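Local atomic coordinates of pyridoxamine 5-phosphate-dependent dehydrase (Escherichia coli, PDB entry 3B8X), a protein that removes the C3'-hydroxyl from GDP-4-keto-6-deoxy-D-mannose by coupled transamination and deoxygenation, a step in making the O-antigen sugar L-colitose. Residues 293-298 with 305-310. The protein carries 1 engineered substitution. Numbering follows the deposited sequence.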
# COMPACT_ATOMS: atom_id res chain seq x y z
N ASP B 293 0.49 1.45 37.46
CA ASP B 293 -0.75 0.70 37.20
C ASP B 293 -0.58 -0.14 35.95
O ASP B 293 0.14 0.23 35.03
CB ASP B 293 -1.93 1.65 36.98
CG ASP B 293 -2.49 2.18 38.28
OD1 ASP B 293 -2.75 1.33 39.16
OD2 ASP B 293 -2.57 3.43 38.45
N VAL B 294 -1.22 -1.30 35.92
CA VAL B 294 -1.15 -2.14 34.73
C VAL B 294 -2.49 -2.15 33.96
O VAL B 294 -3.47 -1.48 34.35
CB VAL B 294 -0.74 -3.57 35.10
CG1 VAL B 294 0.68 -3.57 35.78
CG2 VAL B 294 -1.76 -4.20 36.04
N GLN B 295 -2.57 -2.86 32.85
CA GLN B 295 -3.81 -2.87 32.09
C GLN B 295 -4.86 -3.80 32.73
O GLN B 295 -4.54 -4.91 33.16
CB GLN B 295 -3.55 -3.27 30.61
CG GLN B 295 -4.75 -3.23 29.61
CD GLN B 295 -4.29 -3.43 28.16
OE1 GLN B 295 -3.28 -4.10 27.93
NE2 GLN B 295 -5.00 -2.84 27.20
N GLN B 296 -6.08 -3.29 32.82
CA GLN B 296 -7.20 -4.07 33.29
C GLN B 296 -7.74 -4.83 32.10
O GLN B 296 -8.20 -4.21 31.13
CB GLN B 296 -8.34 -3.19 33.78
CG GLN B 296 -9.59 -4.00 34.08
CD GLN B 296 -10.74 -3.10 34.50
OE1 GLN B 296 -11.77 -3.02 33.81
NE2 GLN B 296 -10.55 -2.37 35.59
N GLU B 297 -7.73 -6.16 32.22
CA GLU B 297 -8.20 -7.05 31.18
C GLU B 297 -9.72 -7.12 30.99
O GLU B 297 -10.46 -7.26 31.96
CB GLU B 297 -7.73 -8.48 31.50
CG GLU B 297 -8.11 -9.49 30.41
CD GLU B 297 -7.42 -10.80 30.61
OE1 GLU B 297 -7.14 -11.10 31.79
OE2 GLU B 297 -7.11 -11.52 29.64
N THR B 298 -10.15 -7.10 29.73
CA THR B 298 -11.56 -7.30 29.35
C THR B 298 -11.58 -8.65 28.57
O THR B 298 -10.63 -8.95 27.85
CB THR B 298 -12.03 -6.12 28.46
OG1 THR B 298 -12.02 -4.93 29.26
CG2 THR B 298 -13.47 -6.34 27.97
N GLY B 305 1.52 -6.60 24.56
CA GLY B 305 2.64 -6.09 25.34
C GLY B 305 2.16 -5.79 26.74
O GLY B 305 0.98 -5.93 27.04
N PHE B 306 3.06 -5.33 27.59
CA PHE B 306 2.75 -5.01 28.98
C PHE B 306 2.85 -3.52 29.27
O PHE B 306 3.97 -2.97 29.40
CB PHE B 306 3.78 -5.76 29.84
CG PHE B 306 3.61 -7.23 29.79
CD1 PHE B 306 4.70 -8.07 29.53
CD2 PHE B 306 2.34 -7.78 29.94
CE1 PHE B 306 4.53 -9.46 29.55
CE2 PHE B 306 2.14 -9.17 29.93
CZ PHE B 306 3.24 -9.99 29.68
N SER B 307 1.70 -2.87 29.44
CA SER B 307 1.68 -1.44 29.68
C SER B 307 1.85 -1.12 31.16
O SER B 307 1.52 -1.92 32.03
CB SER B 307 0.32 -0.88 29.24
OG SER B 307 -0.70 -1.39 30.08
N PHE B 308 2.34 0.10 31.39
CA PHE B 308 2.46 0.69 32.73
C PHE B 308 2.01 2.13 32.64
O PHE B 308 2.17 2.78 31.60
CB PHE B 308 3.91 0.77 33.16
CG PHE B 308 4.51 -0.54 33.47
CD1 PHE B 308 5.61 -0.96 32.75
CD2 PHE B 308 3.98 -1.35 34.46
CE1 PHE B 308 6.20 -2.17 33.02
CE2 PHE B 308 4.56 -2.58 34.72
CZ PHE B 308 5.67 -2.99 33.99
N ILE B 309 1.42 2.60 33.73
CA ILE B 309 0.99 3.98 33.86
C ILE B 309 1.36 4.40 35.29
O ILE B 309 1.02 3.73 36.27
CB ILE B 309 -0.51 4.22 33.52
CG1 ILE B 309 -0.68 4.26 32.01
CG2 ILE B 309 -0.93 5.64 33.94
CD1 ILE B 309 -2.03 3.88 31.55
N ILE B 310 2.13 5.48 35.36
CA ILE B 310 2.60 6.01 36.62
C ILE B 310 1.42 6.56 37.37
O ILE B 310 0.61 7.33 36.83
CB ILE B 310 3.63 7.12 36.36
CG1 ILE B 310 4.84 6.57 35.60
CG2 ILE B 310 4.08 7.81 37.66
CD1 ILE B 310 5.95 7.61 35.32
O HOH W 1 -1.13 0.21 32.15
O HOH W 2 -2.18 5.31 36.97
O HOH W 3 -0.61 -4.50 28.82
O HOH W 4 -0.22 -3.88 31.75
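Asp293 and Ile309 are joined by two backbone hydrogen bonds as an antiparallel hydrogen-bonded pair. Asp293 N gives a nearly straight bond to Ile309 O, 2.6 Å at 176°. Ile309 N returns a more bent one to Asp293 O, 3.0 Å. The CA of Phe308 adds a CA-H...O contact to Asp293 O, and water 1 also donates to this oxygen and links it to Ser307 OG. Beyond this pair the chains part and water replaces direct bonds. Water 4 accepts from Gln295 N and donates to Ser307 O at 2.6 Å. Water 3 donates to Gln295 OE1 and Gly305 O and accepts from Ser307 N. Gln295 reaches water 3 with an extended side chain, CG anti to the backbone N (chi1 -176°). Its NE2 is held by Thr113 O and Leu137 O, which fixes the amide. Ser307 OG lies 3.5 Å from Gln295 CB. Val294 CG1 meets Phe308 CE2 at 4.1 Å, coming obliquely to the ring; Phe282 and Phe286 of helix 255-286 pack against both residues. Ile309 instead packs on helix 359-367. This is the edge of a small antiparallel sheet in the C-terminal part of a fold-type I PLP-dependent enzyme of the DegT/DnrJ/EryC1 family, where an outermost strand peels away into a water-bridged loop.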